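PDB 1FVI: chlorella virus DNA ligase-adenylate from Chlorella virus, which seals nicks in DNA, probably using ATP, by way of a covalent enzyme-adenylate intermediate. Local coordinates for residues I109-D114 / G169-G174; Y95-V100 / M163-D168. The protein carries 1 engineered substitution. One frame throughout, in Å; residues are numbered along the deposited sequence.

How the interactions relate
The two contacts are neighbours, their centres about 6 Å apart, within the adenylate-binding domain. Along the chain their segments alternate: first 95-100, on strand 92-99; next 109-114, within helix 108-121; then 163-168, on strand 162-165, which runs directly into the loop 169-174. Interaction 2 spans the gap between two mixed sheets that hold AMP between them; interaction 1 fastens the helix to the loop next to it. A salt bridge from Arg-111 NH2 to Asp-98 OD2 (3.0 Å) joins them, and Ile-109 N probably bonds to Pro-167 O. A chain of polar links thus joins both sheets and the helix beside the AMP pocket.

Interaction 1: residues I109-D114 / G169-G174; sequences IDRVED and GKYKFG
A single buried arginine carries nearly all of this contact: Arg-111 reaches from helix 108-121 to the loop 169-174 and meets three consecutive loop residues with its guanidinium group. Its NH1 donates to the backbone carbonyl Gly-169 O at 2.9 Å, and the N-H...O angle of 149° marks a moderately bent bond. The oxygen sits at the guanidinium edge, slightly tilted out of its plane, and NH1 lies a little off the carbonyl plane of Gly-169. On the same group, NH2 gives a hydrogen to a water at 2.7 Å, which in turn donates to Lys-170 O at 3.0 Å, so that a second loop carbonyl is gripped indirectly.

Tyr-171 supplies the apolar part. Its CB sits over the centre of one guanidinium face, 3.9 Å from Arg-111 CZ, while its ring stands 76° from the guanidinium plane; the contact is therefore made by the methylene and is not a face-to-face pairing. A bend at chi3 (-54°) in the otherwise reaching Arg-111 chain turns that face to Tyr-171. The backbone Tyr-171 N also lies over it, 3.4 Å from Arg-111 NH1, but both are donors and form no bond. The phenol end leads away, where Tyr-171 OH bonds to Asp-64 OD2 and Leu-6 N.

Arg-111 NH1 is shared with Lys-106 O, just before the helix, and NH2 with Asp-98. These partners fix the guanidinium's rotation; Asp-98, shared with Arg-165, probably offsets part of its charge, while carbonyls and water take the remaining N-H groups.

Interaction 2: residues Y95-V100 / M163-D168; sequences YWFDYV and MIRKPD. With AMP (adenosine monophosphate), chain C.
Arg-165, at the end of strand 162-165, extends across the gap between the two sheets and places its guanidinium against Asp-98 and Phe-97 of strand 92-99. A bend at chi2 is the main departure from a stretched chain and brings NH1 to 3.0 Å from Asp-98 OD2, a salt bridge with an N-H...O angle of 152°. The approach is unusual: NH1 comes from above the carboxylate, 56° out of its plane, and the two flat groups are nearly perpendicular, so this is not a two-toothed, coplanar pairing. A water bridges the same two groups, donating to Asp-98 OD2 from near the carboxylate plane and accepting from Arg-165 NH2 at 3.1 Å.

Asp-98 OD1 is taken by the backbone Tyr-99 N at 2.8 Å, which helps to set the carboxylate's rotation. Phe-97 and Asp-98 both face Asp-64 in a classic beta bulge, and both CB atoms point toward segment 163-168.

With CG lodged between backbone N and carbonyl carbon (chi1 55°), the Phe-97 ring presents one face to the adenine, whose N1 lies 3.7 Å above the ring plane and close to its centre. CD1 of Phe-97 meets the guanidinium edge, 3.5 Å from Arg-165 NH2. On the opposite face of the base, Met-163 CG is 3.4 Å from AMP C6, and bends at chi2 and chi3 curl CE back to 3.6 Å from AMP N3. The base is thus clasped between side chains from the two sheets.

With Arg-111 as its second arginine, the buried carboxylate of Asp-98 is probably held in its ionised form, and its bond to Arg-165 ties the sheets together beside the nucleotide.

Interaction 1: residues I109-D114 / G169-G174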
ATOM      1  N   ILE A 109      11.201  11.417  10.490  1.00 24.23           N
ATOM      2  CA  ILE A 109      11.960  11.740   9.279  1.00 22.35           C
ATOM      3  C   ILE A 109      13.398  11.238   9.386  1.00 26.87           C
ATOM      4  O   ILE A 109      14.007  10.850   8.386  1.00 24.16           O
ATOM      5  CB  ILE A 109      12.085  13.269   9.026  1.00 34.42           C
ATOM      6  CG1 ILE A 109      12.098  14.049  10.344  1.00 29.85           C
ATOM      7  CG2 ILE A 109      11.083  13.741   8.019  1.00 31.23           C
ATOM      8  CD1 ILE A 109      12.553  15.480  10.176  1.00 44.38           C
ATOM      9  N   ASP A 110      13.948  11.324  10.596  1.00 20.64           N
ATOM     10  CA  ASP A 110      15.315  10.921  10.869  1.00 16.59           C
ATOM     11  C   ASP A 110      15.521   9.411  10.831  1.00 21.16           C
ATOM     12  O   ASP A 110      16.554   8.928  10.356  1.00 26.16           O
ATOM     13  CB  ASP A 110      15.750  11.514  12.206  1.00 25.51           C
ATOM     14  CG  ASP A 110      15.868  13.033  12.151  1.00 30.74           C
ATOM     15  OD1 ASP A 110      16.079  13.568  11.045  1.00 39.02           O
ATOM     16  OD2 ASP A 110      15.755  13.695  13.200  1.00 32.75           O
ATOM     17  N   ARG A 111      14.553   8.664  11.352  1.00 20.64           N
ATOM     18  CA  ARG A 111      14.632   7.205  11.322  1.00 20.06           C
ATOM     19  C   ARG A 111      14.541   6.760   9.857  1.00 25.98           C
ATOM     20  O   ARG A 111      15.185   5.805   9.458  1.00 23.83           O
ATOM     21  CB  ARG A 111      13.509   6.572  12.161  1.00 20.38           C
ATOM     22  CG  ARG A 111      13.516   7.014  13.637  1.00 23.31           C
ATOM     23  CD  ARG A 111      12.665   6.123  14.540  1.00 20.66           C
ATOM     24  NE  ARG A 111      11.287   5.970  14.084  1.00 21.00           N
ATOM     25  CZ  ARG A 111      10.285   6.791  14.390  1.00 23.14           C
ATOM     26  NH1 ARG A 111      10.488   7.845  15.167  1.00 24.72           N
ATOM     27  NH2 ARG A 111       9.073   6.564  13.903  1.00 20.28           N
ATOM     28  N   VAL A 112      13.742   7.468   9.060  1.00 23.40           N
ATOM     29  CA  VAL A 112      13.599   7.155   7.646  1.00 28.77           C
ATOM     30  C   VAL A 112      14.943   7.369   6.953  1.00 29.63           C
ATOM     31  O   VAL A 112      15.336   6.575   6.097  1.00 30.48           O
ATOM     32  CB  VAL A 112      12.519   8.031   6.974  1.00 25.22           C
ATOM     33  CG1 VAL A 112      12.557   7.856   5.456  1.00 30.30           C
ATOM     34  CG2 VAL A 112      11.150   7.659   7.505  1.00 20.76           C
ATOM     35  N   GLU A 113      15.648   8.431   7.344  1.00 28.20           N
ATOM     36  CA  GLU A 113      16.960   8.732   6.785  1.00 27.48           C
ATOM     37  C   GLU A 113      17.965   7.648   7.170  1.00 22.92           C
ATOM     38  O   GLU A 113      18.886   7.351   6.414  1.00 25.77           O
ATOM     39  CB  GLU A 113      17.435  10.089   7.277  1.00 39.57           C
ATOM     40  CG  GLU A 113      18.711  10.564   6.619  1.00 55.44           C
ATOM     41  CD  GLU A 113      18.570  10.766   5.126  1.00 60.88           C
ATOM     42  OE1 GLU A 113      19.598  10.612   4.431  1.00 72.59           O
ATOM     43  OE2 GLU A 113      17.450  11.086   4.650  1.00 56.91           O
ATOM     44  N   ASP A 114      17.795   7.074   8.359  1.00 20.46           N
ATOM     45  CA  ASP A 114      18.651   5.977   8.808  1.00 25.76           C
ATOM     46  C   ASP A 114      18.462   4.781   7.854  1.00 33.66           C
ATOM     47  O   ASP A 114      19.436   4.147   7.426  1.00 24.26           O
ATOM     48  CB  ASP A 114      18.277   5.527  10.228  1.00 26.34           C
ATOM     49  CG  ASP A 114      18.855   6.420  11.313  1.00 27.34           C
ATOM     50  OD1 ASP A 114      19.778   7.224  11.046  1.00 29.68           O
ATOM     51  OD2 ASP A 114      18.382   6.300  12.458  1.00 25.40           O
ATOM     52  N   GLY A 169       7.461  12.795  14.680  1.00 22.27           N
ATOM     53  CA  GLY A 169       6.941  11.714  15.505  1.00 16.13           C
ATOM     54  C   GLY A 169       7.954  10.675  15.978  1.00 21.99           C
ATOM     55  O   GLY A 169       8.875  10.271  15.271  1.00 25.68           O
ATOM     56  N   LYS A 170       7.745  10.212  17.196  1.00 22.36           N
ATOM     57  CA  LYS A 170       8.606   9.221  17.808  1.00 25.15           C
ATOM     58  C   LYS A 170       8.023   7.863  17.482  1.00 23.49           C
ATOM     59  O   LYS A 170       6.935   7.765  16.909  1.00 24.26           O
ATOM     60  CB  LYS A 170       8.577   9.374  19.332  1.00 32.71           C
ATOM     61  CG  LYS A 170       8.317  10.791  19.819  1.00 60.56           C
ATOM     62  CD  LYS A 170       6.835  11.142  19.760  1.00 61.75           C
ATOM     63  CE  LYS A 170       6.614  12.556  19.271  1.00 38.83           C
ATOM     64  NZ  LYS A 170       5.177  12.777  19.033  1.00 56.65           N
ATOM     65  N   TYR A 171       8.751   6.813  17.841  1.00 23.91           N
ATOM     66  CA  TYR A 171       8.247   5.465  17.659  1.00 26.02           C
ATOM     67  C   TYR A 171       7.537   5.143  18.978  1.00 28.17           C
ATOM     68  O   TYR A 171       8.180   4.834  19.989  1.00 28.00           O
ATOM     69  CB  TYR A 171       9.379   4.452  17.393  1.00 18.80           C
ATOM     70  CG  TYR A 171       8.829   3.122  16.944  1.00 18.98           C
ATOM     71  CD1 TYR A 171       8.900   2.732  15.609  1.00 16.08           C
ATOM     72  CD2 TYR A 171       8.151   2.289  17.839  1.00 19.86           C
ATOM     73  CE1 TYR A 171       8.303   1.542  15.179  1.00 19.01           C
ATOM     74  CE2 TYR A 171       7.552   1.111  17.411  1.00 18.41           C
ATOM     75  CZ  TYR A 171       7.632   0.743  16.086  1.00 16.31           C
ATOM     76  OH  TYR A 171       7.032  -0.424  15.670  1.00 17.39           O
ATOM     77  N   LYS A 172       6.216   5.261  18.970  1.00 24.22           N
ATOM     78  CA  LYS A 172       5.407   5.001  20.154  1.00 22.23           C
ATOM     79  C   LYS A 172       5.151   3.512  20.357  1.00 26.50           C
ATOM     80  O   LYS A 172       4.775   2.808  19.418  1.00 23.39           O
ATOM     81  CB  LYS A 172       4.069   5.753  20.053  1.00 28.91           C
ATOM     82  CG  LYS A 172       3.190   5.664  21.302  1.00 28.49           C
ATOM     83  CD  LYS A 172       1.918   6.463  21.127  1.00 29.70           C
ATOM     84  CE  LYS A 172       0.974   6.260  22.294  1.00 27.04           C
ATOM     85  NZ  LYS A 172      -0.268   7.072  22.177  1.00 23.50           N
ATOM     86  N   PHE A 173       5.359   3.031  21.583  1.00 22.37           N
ATOM     87  CA  PHE A 173       5.126   1.619  21.893  1.00 25.66           C
ATOM     88  C   PHE A 173       3.645   1.486  22.242  1.00 31.03           C
ATOM     89  O   PHE A 173       3.273   1.215  23.379  1.00 32.73           O
ATOM     90  CB  PHE A 173       6.025   1.162  23.049  1.00 16.89           C
ATOM     91  CG  PHE A 173       7.499   1.376  22.791  1.00 24.47           C
ATOM     92  CD1 PHE A 173       8.370   1.662  23.831  1.00 25.81           C
ATOM     93  CD2 PHE A 173       8.023   1.247  21.508  1.00 24.78           C
ATOM     94  CE1 PHE A 173       9.750   1.807  23.594  1.00 29.48           C
ATOM     95  CE2 PHE A 173       9.397   1.390  21.258  1.00 24.39           C
ATOM     96  CZ  PHE A 173      10.259   1.668  22.305  1.00 26.16           C
ATOM     97  N   GLY A 174       2.802   1.687  21.234  1.00 33.38           N
ATOM     98  CA  GLY A 174       1.369   1.627  21.426  1.00 23.63           C
ATOM     99  C   GLY A 174       0.662   2.366  20.310  1.00 23.35           C
ATOM    100  O   GLY A 174       1.292   2.798  19.339  1.00 25.96           O
TER
HETATM  101  O   HOH W   1       6.658   7.767  13.892  1.00 17.37           O

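Interaction 2: residues Y95-V100 / M163-D168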
ATOM      1  N   TYR A  95       7.641  -4.559   2.693  1.00 20.58           N
ATOM      2  CA  TYR A  95       7.597  -3.107   2.618  1.00 22.06           C
ATOM      3  C   TYR A  95       8.160  -2.617   3.952  1.00 24.03           C
ATOM      4  O   TYR A  95       7.524  -2.775   5.003  1.00 21.41           O
ATOM      5  CB  TYR A  95       6.154  -2.628   2.441  1.00 25.36           C
ATOM      6  CG  TYR A  95       5.518  -2.988   1.107  1.00 31.34           C
ATOM      7  CD1 TYR A  95       4.792  -4.169   0.956  1.00 27.97           C
ATOM      8  CD2 TYR A  95       5.613  -2.123   0.005  1.00 27.81           C
ATOM      9  CE1 TYR A  95       4.166  -4.486  -0.259  1.00 33.31           C
ATOM     10  CE2 TYR A  95       4.990  -2.427  -1.211  1.00 25.64           C
ATOM     11  CZ  TYR A  95       4.268  -3.613  -1.330  1.00 38.74           C
ATOM     12  OH  TYR A  95       3.630  -3.923  -2.510  1.00 50.19           O
ATOM     13  N   TRP A  96       9.372  -2.071   3.897  1.00 20.43           N
ATOM     14  CA  TRP A  96      10.088  -1.588   5.078  1.00 17.84           C
ATOM     15  C   TRP A  96       9.774  -0.130   5.287  1.00 14.23           C
ATOM     16  O   TRP A  96      10.281   0.721   4.566  1.00 19.98           O
ATOM     17  CB  TRP A  96      11.584  -1.789   4.833  1.00 25.25           C
ATOM     18  CG  TRP A  96      12.521  -1.497   5.989  1.00 25.61           C
ATOM     19  CD1 TRP A  96      12.192  -1.314   7.297  1.00 21.17           C
ATOM     20  CD2 TRP A  96      13.947  -1.311   5.899  1.00 25.75           C
ATOM     21  NE1 TRP A  96      13.321  -1.011   8.027  1.00 26.77           N
ATOM     22  CE2 TRP A  96      14.409  -1.000   7.195  1.00 28.36           C
ATOM     23  CE3 TRP A  96      14.874  -1.369   4.842  1.00 25.54           C
ATOM     24  CZ2 TRP A  96      15.761  -0.740   7.472  1.00 23.29           C
ATOM     25  CZ3 TRP A  96      16.221  -1.113   5.117  1.00 28.16           C
ATOM     26  CH2 TRP A  96      16.645  -0.800   6.428  1.00 21.03           C
ATOM     27  N   PHE A  97       8.933   0.165   6.273  1.00 22.03           N
ATOM     28  CA  PHE A  97       8.545   1.549   6.515  1.00 18.10           C
ATOM     29  C   PHE A  97       9.128   2.280   7.727  1.00 25.95           C
ATOM     30  O   PHE A  97       8.952   3.499   7.850  1.00 24.41           O
ATOM     31  CB  PHE A  97       7.016   1.706   6.454  1.00 16.37           C
ATOM     32  CG  PHE A  97       6.257   0.798   7.383  1.00 21.06           C
ATOM     33  CD1 PHE A  97       6.405   0.906   8.780  1.00 23.68           C
ATOM     34  CD2 PHE A  97       5.307  -0.084   6.876  1.00 15.13           C
ATOM     35  CE1 PHE A  97       5.612   0.157   9.654  1.00 16.98           C
ATOM     36  CE2 PHE A  97       4.499  -0.846   7.736  1.00 19.29           C
ATOM     37  CZ  PHE A  97       4.647  -0.727   9.131  1.00 20.13           C
ATOM     38  N   ASP A  98       9.803   1.551   8.620  1.00 22.04           N
ATOM     39  CA  ASP A  98      10.413   2.175   9.787  1.00 21.18           C
ATOM     40  C   ASP A  98      11.669   1.442  10.236  1.00 19.89           C
ATOM     41  O   ASP A  98      11.876   0.280   9.900  1.00 16.08           O
ATOM     42  CB  ASP A  98       9.413   2.323  10.943  1.00 13.71           C
ATOM     43  CG  ASP A  98       9.642   3.590  11.759  1.00 19.02           C
ATOM     44  OD1 ASP A  98      10.684   4.262  11.581  1.00 22.73           O
ATOM     45  OD2 ASP A  98       8.771   3.920  12.592  1.00 25.28           O
ATOM     46  N   TYR A  99      12.485   2.146  11.014  1.00 26.66           N
ATOM     47  CA  TYR A  99      13.767   1.649  11.505  1.00 25.43           C
ATOM     48  C   TYR A  99      14.109   2.360  12.802  1.00 21.43           C
ATOM     49  O   TYR A  99      14.457   3.548  12.774  1.00 25.03           O
ATOM     50  CB  TYR A  99      14.851   2.008  10.477  1.00 24.35           C
ATOM     51  CG  TYR A  99      16.235   1.475  10.769  1.00 26.26           C
ATOM     52  CD1 TYR A  99      16.418   0.338  11.564  1.00 20.37           C
ATOM     53  CD2 TYR A  99      17.358   2.054  10.173  1.00 29.18           C
ATOM     54  CE1 TYR A  99      17.679  -0.216  11.748  1.00 27.88           C
ATOM     55  CE2 TYR A  99      18.624   1.507  10.347  1.00 28.40           C
ATOM     56  CZ  TYR A  99      18.773   0.369  11.134  1.00 35.52           C
ATOM     57  OH  TYR A  99      20.012  -0.207  11.280  1.00 40.21           O
ATOM     58  N   VAL A 100      14.045   1.656  13.929  1.00 25.94           N
ATOM     59  CA  VAL A 100      14.385   2.318  15.177  1.00 35.02           C
ATOM     60  C   VAL A 100      15.879   2.494  15.431  1.00 50.14           C
ATOM     61  O   VAL A 100      16.269   3.566  15.862  1.00 61.83           O
ATOM     62  CB  VAL A 100      13.629   1.751  16.406  1.00 38.11           C
ATOM     63  CG1 VAL A 100      14.210   2.316  17.735  1.00 28.65           C
ATOM     64  CG2 VAL A 100      12.176   2.168  16.318  1.00 28.43           C
ATOM     65  N   MET A 163      -1.497   6.075   5.003  1.00 23.62           N
ATOM     66  CA  MET A 163      -0.989   6.183   6.369  1.00 22.73           C
ATOM     67  C   MET A 163      -0.283   7.531   6.491  1.00 19.03           C
ATOM     68  O   MET A 163       0.607   7.841   5.701  1.00 28.27           O
ATOM     69  CB  MET A 163      -0.032   5.030   6.694  1.00 14.13           C
ATOM     70  CG  MET A 163      -0.672   3.649   6.553  1.00 11.68           C
ATOM     71  SD  MET A 163      -2.116   3.371   7.588  1.00 21.01           S
ATOM     72  CE  MET A 163      -1.379   3.356   9.248  1.00 22.87           C
ATOM     73  N   ILE A 164      -0.701   8.318   7.482  1.00 19.63           N
ATOM     74  CA  ILE A 164      -0.178   9.664   7.753  1.00 20.65           C
ATOM     75  C   ILE A 164       0.708   9.773   9.018  1.00 21.64           C
ATOM     76  O   ILE A 164       0.353   9.277  10.096  1.00 19.38           O
ATOM     77  CB  ILE A 164      -1.353  10.666   7.910  1.00 19.22           C
ATOM     78  CG1 ILE A 164      -2.264  10.597   6.682  1.00 26.69           C
ATOM     79  CG2 ILE A 164      -0.820  12.080   8.074  1.00 17.81           C
ATOM     80  CD1 ILE A 164      -3.642  11.170   6.899  1.00 34.54           C
ATOM     81  N   ARG A 165       1.830  10.476   8.883  1.00 17.40           N
ATOM     82  CA  ARG A 165       2.748  10.670   9.999  1.00 21.89           C
ATOM     83  C   ARG A 165       3.314  12.079  10.087  1.00 23.53           C
ATOM     84  O   ARG A 165       3.648  12.701   9.066  1.00 23.58           O
ATOM     85  CB  ARG A 165       3.940   9.711   9.900  1.00 21.12           C
ATOM     86  CG  ARG A 165       3.615   8.230   9.910  1.00 24.45           C
ATOM     87  CD  ARG A 165       4.669   7.471  10.692  1.00 19.56           C
ATOM     88  NE  ARG A 165       4.867   6.107  10.210  1.00 18.93           N
ATOM     89  CZ  ARG A 165       5.667   5.212  10.797  1.00 20.87           C
ATOM     90  NH1 ARG A 165       6.336   5.517  11.905  1.00 18.66           N
ATOM     91  NH2 ARG A 165       5.872   4.033  10.229  1.00 18.32           N
ATOM     92  N   LYS A 166       3.424  12.596  11.312  1.00 27.03           N
ATOM     93  CA  LYS A 166       4.060  13.898  11.491  1.00 24.68           C
ATOM     94  C   LYS A 166       5.577  13.591  11.425  1.00 23.53           C
ATOM     95  O   LYS A 166       6.024  12.507  11.815  1.00 21.71           O
ATOM     96  CB  LYS A 166       3.629  14.577  12.806  1.00 14.58           C
ATOM     97  CG  LYS A 166       4.127  13.964  14.081  1.00 17.59           C
ATOM     98  CD  LYS A 166       3.428  14.642  15.258  1.00 26.04           C
ATOM     99  CE  LYS A 166       4.147  14.396  16.583  1.00 25.92           C
ATOM    100  NZ  LYS A 166       3.381  14.892  17.778  1.00 19.25           N
ATOM    101  N   PRO A 167       6.357  14.488  10.810  1.00 20.56           N
ATOM    102  CA  PRO A 167       7.806  14.373  10.632  1.00 23.05           C
ATOM    103  C   PRO A 167       8.589  14.122  11.907  1.00 24.98           C
ATOM    104  O   PRO A 167       9.525  13.324  11.930  1.00 27.50           O
ATOM    105  CB  PRO A 167       8.173  15.724  10.040  1.00 22.48           C
ATOM    106  CG  PRO A 167       6.960  16.109   9.294  1.00 22.16           C
ATOM    107  CD  PRO A 167       5.861  15.745  10.227  1.00 23.31           C
ATOM    108  N   ASP A 168       8.202  14.822  12.965  1.00 27.12           N
ATOM    109  CA  ASP A 168       8.869  14.730  14.253  1.00 30.04           C
ATOM    110  C   ASP A 168       8.373  13.622  15.170  1.00 29.29           C
ATOM    111  O   ASP A 168       8.848  13.492  16.297  1.00 31.09           O
ATOM    112  CB  ASP A 168       8.809  16.083  14.975  1.00 31.96           C
ATOM    113  CG  ASP A 168       7.389  16.543  15.243  1.00 47.12           C
ATOM    114  OD1 ASP A 168       6.540  16.428  14.329  1.00 48.03           O
ATOM    115  OD2 ASP A 168       7.124  17.031  16.367  1.00 50.75           O
TER
HETATM  116  P   AMP C 501      -6.352  -0.830   8.231  1.00 23.67           P
HETATM  117  O1P AMP C 501      -7.414  -0.366   9.121  1.00 21.05           O
HETATM  118  O3P AMP C 501      -6.685  -2.380   8.215  1.00 17.52           O
HETATM  119  O5' AMP C 501      -5.027  -0.799   8.943  1.00 18.40           O
HETATM  120  C5' AMP C 501      -3.802  -1.392   8.286  1.00 19.72           C
HETATM  121  C4' AMP C 501      -2.797  -1.926   9.283  1.00 24.34           C
HETATM  122  O4' AMP C 501      -1.562  -2.055   8.573  1.00 22.47           O
HETATM  123  C3' AMP C 501      -2.527  -0.974  10.472  1.00 20.20           C
HETATM  124  O3' AMP C 501      -2.341  -1.634  11.724  1.00 17.16           O
HETATM  125  C2' AMP C 501      -1.243  -0.301  10.130  1.00 21.56           C
HETATM  126  O2' AMP C 501      -0.516   0.004  11.314  1.00 17.19           O
HETATM  127  C1' AMP C 501      -0.550  -1.269   9.154  1.00 18.64           C
HETATM  128  N9  AMP C 501       0.127  -0.543   8.097  1.00 22.22           N
HETATM  129  C8  AMP C 501      -0.022  -0.811   6.755  1.00 12.72           C
HETATM  130  N7  AMP C 501       0.703   0.003   6.042  1.00 14.29           N
HETATM  131  C5  AMP C 501       1.367   0.849   6.920  1.00 16.16           C
HETATM  132  C6  AMP C 501       2.269   1.909   6.744  1.00 12.79           C
HETATM  133  N6  AMP C 501       2.682   2.323   5.523  1.00 17.77           N
HETATM  134  N1  AMP C 501       2.711   2.508   7.865  1.00 19.40           N
HETATM  135  C2  AMP C 501       2.303   2.101   9.046  1.00 11.23           C
HETATM  136  N3  AMP C 501       1.456   1.117   9.361  1.00 15.01           N
HETATM  137  C4  AMP C 501       0.989   0.488   8.243  1.00 17.68           C
HETATM  138  O   HOH W   2       6.506   2.010  12.520  1.00 24.10           O